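Local coordinates for protein triosephosphate isomerase (Toxoplasma gondii, PDB 5UPR) that probably catalyses the interconversion of D-glyceraldehyde 3-phosphate and dihydroxyacetone phosphate, a step of glycolysis and gluconeogenesis, as a homodimeric TIM barrel, at residues 10-15 with 255-260; 76-79 with 85-88. All blocks are in the same frame, centred on the assembly; numbering follows the deposited sequence.

Contact 1 of 2, residues 10-15 with 255-260; sequences GFVGGN and VSIIDA
Val12 meets Ile257 and Ile258 where the last helix of the barrel lies over its first strand. At its root, Val12 CB is 4.2 Å from Ile258 CG1; both methyls come slightly closer to the helix. CG1 stands anti to the backbone N (chi1 174°), and this torsion sends it to the helix as the main touching branch: it lies 4.0 Å from Ile258 CG1, the two side chains meeting at a slant rather than side by side, and 4.3 Å from Ile257 CG2. The second methyl, Val12 CG2, comes over the helix backbone instead, 4.1 Å from Ile258 CA. One branched side chain thus straddles two successive helix residues, and the CA atoms of Val12 and Ile258 are 6.1 Å apart, a spacing that brings the valine right up to the helix backbone. Around this pair the layer continues: Ile257 also rests on Phe243 and Val245 of strand 242-245, and Ile258 on Val44 of strand 42-47, which places the helix across three adjacent strands, as expected for the outer layer of a (beta/alpha)8 barrel. The backbone of Val12 is hydrogen-bonded to Asp43 and Val45 in strand 42-47. No hydrogen bond joins the two segments, and they bury 115 Å² in all; the contact therefore rests on dispersion and the exclusion of water, with shape rather than bond direction fixing how strand and helix fit.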
ATOM      1  N   GLY A  10     -26.000   1.319 -13.057  1.00 30.36           N
ATOM      2  CA  GLY A  10     -24.983   0.303 -13.371  1.00 29.45           C
ATOM      3  C   GLY A  10     -23.598   0.764 -12.943  1.00 28.02           C
ATOM      4  O   GLY A  10     -23.323   1.989 -12.879  1.00 27.74           O
ATOM      5  N   PHE A  11     -22.741  -0.209 -12.588  1.00 26.42           N
ATOM      6  CA  PHE A  11     -21.419   0.101 -12.073  1.00 25.47           C
ATOM      7  C   PHE A  11     -20.410  -0.854 -12.619  1.00 24.51           C
ATOM      8  O   PHE A  11     -20.595  -2.067 -12.504  1.00 23.83           O
ATOM      9  CB  PHE A  11     -21.491   0.019 -10.526  1.00 25.35           C
ATOM     10  CG  PHE A  11     -20.270   0.477  -9.827  1.00 25.78           C
ATOM     11  CD1 PHE A  11     -19.132  -0.333  -9.740  1.00 25.08           C
ATOM     12  CD2 PHE A  11     -20.206   1.760  -9.259  1.00 26.47           C
ATOM     13  CE1 PHE A  11     -18.001   0.088  -9.052  1.00 25.13           C
ATOM     14  CE2 PHE A  11     -19.076   2.178  -8.586  1.00 25.85           C
ATOM     15  CZ  PHE A  11     -17.987   1.342  -8.476  1.00 25.43           C
ATOM     16  N   VAL A  12     -19.315  -0.342 -13.168  1.00 24.30           N
ATOM     17  CA  VAL A  12     -18.221  -1.217 -13.617  1.00 24.06           C
ATOM     18  C   VAL A  12     -16.912  -0.711 -13.002  1.00 24.43           C
ATOM     19  O   VAL A  12     -16.504   0.424 -13.275  1.00 24.18           O
ATOM     20  CB  VAL A  12     -18.157  -1.329 -15.136  1.00 24.40           C
ATOM     21  CG1 VAL A  12     -16.957  -2.117 -15.602  1.00 24.52           C
ATOM     22  CG2 VAL A  12     -19.462  -1.931 -15.659  1.00 24.91           C
ATOM     23  N   GLY A  13     -16.262  -1.558 -12.164  1.00 23.23           N
ATOM     24  CA  GLY A  13     -14.950  -1.264 -11.625  1.00 22.82           C
ATOM     25  C   GLY A  13     -13.888  -2.030 -12.359  1.00 22.49           C
ATOM     26  O   GLY A  13     -14.111  -3.154 -12.818  1.00 22.92           O
ATOM     27  N   GLY A  14     -12.726  -1.413 -12.518  1.00 22.15           N
ATOM     28  CA  GLY A  14     -11.562  -2.059 -13.149  1.00 21.81           C
ATOM     29  C   GLY A  14     -10.433  -2.107 -12.134  1.00 21.32           C
ATOM     30  O   GLY A  14      -9.884  -1.081 -11.798  1.00 21.87           O
ATOM     31  N   ASN A  15     -10.086  -3.311 -11.639  1.00 20.65           N
ATOM     32  CA  ASN A  15      -9.047  -3.480 -10.665  1.00 20.06           C
ATOM     33  C   ASN A  15      -7.785  -3.920 -11.466  1.00 20.65           C
ATOM     34  O   ASN A  15      -7.671  -5.090 -11.837  1.00 20.75           O
ATOM     35  CB  ASN A  15      -9.432  -4.561  -9.652  1.00 19.56           C
ATOM     36  CG  ASN A  15      -8.326  -4.828  -8.616  1.00 19.22           C
ATOM     37  OD1 ASN A  15      -7.311  -4.111  -8.579  1.00 19.56           O
ATOM     38  ND2 ASN A  15      -8.523  -5.865  -7.760  1.00 18.91           N
ATOM     39  N   VAL A 255     -13.789  -1.965 -22.220  1.00 31.56           N
ATOM     40  CA  VAL A 255     -14.829  -1.112 -22.821  1.00 32.08           C
ATOM     41  C   VAL A 255     -16.061  -1.959 -23.247  1.00 31.51           C
ATOM     42  O   VAL A 255     -17.199  -1.493 -23.109  1.00 30.83           O
ATOM     43  CB  VAL A 255     -14.253  -0.293 -23.994  1.00 34.03           C
ATOM     44  CG1 VAL A 255     -15.336   0.521 -24.706  1.00 36.01           C
ATOM     45  CG2 VAL A 255     -13.168   0.647 -23.509  1.00 34.50           C
ATOM     46  N   SER A 256     -15.850  -3.166 -23.752  1.00 30.91           N
ATOM     47  CA  SER A 256     -16.983  -4.076 -24.019  1.00 31.88           C
ATOM     48  C   SER A 256     -17.771  -4.418 -22.761  1.00 29.56           C
ATOM     49  O   SER A 256     -18.973  -4.581 -22.840  1.00 28.94           O
ATOM     50  CB  SER A 256     -16.565  -5.392 -24.649  1.00 32.32           C
ATOM     51  OG  SER A 256     -15.607  -5.188 -25.660  1.00 35.41           O
ATOM     52  N   ILE A 257     -17.096  -4.552 -21.610  1.00 27.96           N
ATOM     53  CA  ILE A 257     -17.791  -4.912 -20.375  1.00 26.37           C
ATOM     54  C   ILE A 257     -18.643  -3.743 -19.916  1.00 27.10           C
ATOM     55  O   ILE A 257     -19.779  -3.955 -19.530  1.00 27.67           O
ATOM     56  CB  ILE A 257     -16.837  -5.404 -19.282  1.00 25.36           C
ATOM     57  CG1 ILE A 257     -16.168  -6.708 -19.696  1.00 25.07           C
ATOM     58  CG2 ILE A 257     -17.573  -5.615 -17.948  1.00 23.91           C
ATOM     59  CD1 ILE A 257     -14.878  -7.062 -18.939  1.00 24.42           C
ATOM     60  N   ILE A 258     -18.114  -2.518 -20.005  1.00 27.71           N
ATOM     61  CA  ILE A 258     -18.872  -1.312 -19.681  1.00 28.99           C
ATOM     62  C   ILE A 258     -20.137  -1.252 -20.519  1.00 31.73           C
ATOM     63  O   ILE A 258     -21.236  -1.036 -19.999  1.00 33.93           O
ATOM     64  CB  ILE A 258     -18.042  -0.000 -19.907  1.00 28.91           C
ATOM     65  CG1 ILE A 258     -16.891   0.106 -18.908  1.00 28.10           C
ATOM     66  CG2 ILE A 258     -18.933   1.248 -19.868  1.00 29.01           C
ATOM     67  CD1 ILE A 258     -15.803   1.097 -19.326  1.00 28.66           C
ATOM     68  N   ASP A 259     -19.979  -1.469 -21.816  1.00 33.76           N
ATOM     69  CA  ASP A 259     -21.129  -1.511 -22.727  1.00 36.64           C
ATOM     70  C   ASP A 259     -22.191  -2.574 -22.367  1.00 35.94           C
ATOM     71  O   ASP A 259     -23.342  -2.370 -22.550  1.00 34.74           O
ATOM     72  CB  ASP A 259     -20.628  -1.695 -24.138  1.00 38.82           C
ATOM     73  CG  ASP A 259     -21.631  -1.203 -25.153  1.00 43.31           C
ATOM     74  OD1 ASP A 259     -22.171  -0.060 -25.029  1.00 44.56           O
ATOM     75  OD2 ASP A 259     -21.874  -1.977 -26.083  1.00 46.98           O
ATOM     76  N   ALA A 260     -21.774  -3.705 -21.835  1.00 32.11           N
ATOM     77  CA  ALA A 260     -22.711  -4.747 -21.358  1.00 32.22           C
ATOM     78  C   ALA A 260     -23.547  -4.361 -20.137  1.00 33.74           C
ATOM     79  O   ALA A 260     -24.625  -4.885 -19.969  1.00 34.40           O
ATOM     80  CB  ALA A 260     -21.982  -6.036 -21.056  1.00 31.40           C
TER

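Contact 2 of 2, residues 76-79 with 85-88; sequences QAYG and LSPK
In the long loop that follows the third strand of the triosephosphate isomerase barrel, Gln76, Ala77 and Tyr78 fold back on Ser86, Pro87 and Lys88 at the start of helix 87-92. Lys88 N donates a backbone hydrogen bond to Gln76 O, 3.2 Å long with an N-H...O angle of 151°. Pro87 CG packs 3.4 Å from Gln76 O. Ser86 is the N-cap residue of the helix: its OG is hydrogen-bonded to Met89 N and makes a further, weak bond of 2.9 Å to Ala77 O. This loop is the one that, in the family, inserts into the partner subunit, and here Ser86 and Tyr78 pack on Cys18 and Asn19 of the second subunit. The Lys88 side chain lies along Ala77, its CD 3.8 Å from Ala77 CA and 3.9 Å from Ala77 CB, and crosses Tyr78 at about a right angle. With CG turned directly away from the backbone N (chi1 -178°), the extended chain reaches the ring, where Lys88 CE lies obliquely, 3.5 Å from both Tyr78 CD2 and Tyr78 CE2. Tyr78 OH is hydrogen-bonded to Glu92 one turn further along the helix, which restrains the far end of the ring.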
ATOM      1  N   GLN A  76      -6.874   5.729  10.318  1.00 19.39           N
ATOM      2  CA  GLN A  76      -7.795   6.587   9.616  1.00 20.04           C
ATOM      3  C   GLN A  76      -7.215   7.906   9.119  1.00 20.61           C
ATOM      4  O   GLN A  76      -7.583   8.375   8.064  1.00 21.46           O
ATOM      5  CB  GLN A  76      -9.008   6.905  10.551  1.00 20.79           C
ATOM      6  CG  GLN A  76     -10.033   7.783   9.886  1.00 21.32           C
ATOM      7  CD  GLN A  76     -11.320   7.928  10.684  1.00 23.04           C
ATOM      8  OE1 GLN A  76     -11.792   6.974  11.318  1.00 23.75           O
ATOM      9  NE2 GLN A  76     -11.923   9.116  10.601  1.00 22.61           N
ATOM     10  N   ALA A  77      -6.310   8.501   9.872  1.00 20.94           N
ATOM     11  CA  ALA A  77      -5.897   9.893   9.666  1.00 21.88           C
ATOM     12  C   ALA A  77      -4.384   9.929   9.283  1.00 22.05           C
ATOM     13  O   ALA A  77      -3.893   8.963   8.783  1.00 22.23           O
ATOM     14  CB  ALA A  77      -6.144  10.678  10.932  1.00 22.89           C
ATOM     15  N   TYR A  78      -3.701  11.044   9.462  1.00 22.45           N
ATOM     16  CA  TYR A  78      -2.246  11.140   9.218  1.00 23.49           C
ATOM     17  C   TYR A  78      -1.491  10.756  10.520  1.00 23.24           C
ATOM     18  O   TYR A  78      -1.955  10.985  11.626  1.00 23.70           O
ATOM     19  CB  TYR A  78      -1.841  12.585   8.827  1.00 24.53           C
ATOM     20  CG  TYR A  78      -2.501  13.083   7.536  1.00 25.02           C
ATOM     21  CD1 TYR A  78      -2.178  12.503   6.336  1.00 25.41           C
ATOM     22  CD2 TYR A  78      -3.399  14.142   7.512  1.00 26.77           C
ATOM     23  CE1 TYR A  78      -2.703  12.953   5.137  1.00 25.63           C
ATOM     24  CE2 TYR A  78      -3.963  14.614   6.299  1.00 26.85           C
ATOM     25  CZ  TYR A  78      -3.654  13.967   5.122  1.00 26.14           C
ATOM     26  OH  TYR A  78      -4.135  14.328   3.878  1.00 26.35           O
ATOM     27  N   GLY A  79      -0.326  10.160  10.350  1.00 22.21           N
ATOM     28  CA  GLY A  79       0.575   9.874  11.433  1.00 23.20           C
ATOM     29  C   GLY A  79       1.629   8.847  11.093  1.00 22.11           C
ATOM     30  O   GLY A  79       1.987   8.653   9.919  1.00 21.88           O
ATOM     31  N   LEU A  85      -1.337   4.168   3.275  1.00 18.02           N
ATOM     32  CA  LEU A  85      -2.126   5.276   2.793  1.00 18.51           C
ATOM     33  C   LEU A  85      -3.459   5.260   3.590  1.00 18.94           C
ATOM     34  O   LEU A  85      -4.332   4.369   3.425  1.00 20.77           O
ATOM     35  CB  LEU A  85      -2.432   5.083   1.287  1.00 18.39           C
ATOM     36  CG  LEU A  85      -1.172   4.846   0.430  1.00 18.70           C
ATOM     37  CD1 LEU A  85      -1.588   4.769  -1.068  1.00 18.90           C
ATOM     38  CD2 LEU A  85      -0.094   5.968   0.510  1.00 19.05           C
ATOM     39  N   SER A  86      -3.644   6.285   4.415  1.00 20.90           N
ATOM     40  CA  SER A  86      -4.875   6.440   5.191  1.00 19.68           C
ATOM     41  C   SER A  86      -6.037   6.965   4.334  1.00 20.94           C
ATOM     42  O   SER A  86      -5.843   7.635   3.286  1.00 21.05           O
ATOM     43  CB  SER A  86      -4.637   7.374   6.364  1.00 20.35           C
ATOM     44  OG  SER A  86      -4.316   8.681   5.923  1.00 19.50           O
ATOM     45  N   PRO A  87      -7.290   6.684   4.786  1.00 21.19           N
ATOM     46  CA  PRO A  87      -8.408   7.195   4.001  1.00 21.54           C
ATOM     47  C   PRO A  87      -8.437   8.718   3.977  1.00 22.40           C
ATOM     48  O   PRO A  87      -8.893   9.313   2.991  1.00 24.05           O
ATOM     49  CB  PRO A  87      -9.623   6.605   4.711  1.00 21.60           C
ATOM     50  CG  PRO A  87      -9.124   6.124   6.068  1.00 21.92           C
ATOM     51  CD  PRO A  87      -7.701   5.716   5.829  1.00 20.68           C
ATOM     52  N   LYS A  88      -7.970   9.353   5.026  1.00 22.85           N
ATOM     53  CA  LYS A  88      -7.958  10.834   5.057  1.00 23.99           C
ATOM     54  C   LYS A  88      -7.008  11.331   3.981  1.00 23.67           C
ATOM     55  O   LYS A  88      -7.343  12.277   3.266  1.00 24.38           O
ATOM     56  CB  LYS A  88      -7.538  11.302   6.438  1.00 24.99           C
ATOM     57  CG  LYS A  88      -7.535  12.807   6.640  1.00 27.29           C
ATOM     58  CD  LYS A  88      -7.206  13.087   8.113  1.00 27.84           C
ATOM     59  CE  LYS A  88      -6.777  14.472   8.354  1.00 30.75           C
ATOM     60  NZ  LYS A  88      -7.930  15.324   8.551  1.00 33.23           N
TER

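In the fold
Contact 1 is core and contact 2 is partly buried: their centres lie 11 and 21 Å from the centre of the chain, on opposite sides of it, and 29 Å from each other. They hold no element in common. Contact 1 joins pieces 240 residues apart, bringing the end of the barrel back to its beginning, whereas contact 2 closes a short local loop. The chemistry follows the place: three buried aliphatic side chains with no polar link in one, backbone oxygens, a helix cap and a lysine-tyrosine crossing in the other. The dimer connects the two regions, since Asn15 of strand 10-15 is hydrogen-bonded to Thr82 of the second subunit, whose own loop between residues 79 and 85 carries that threonine.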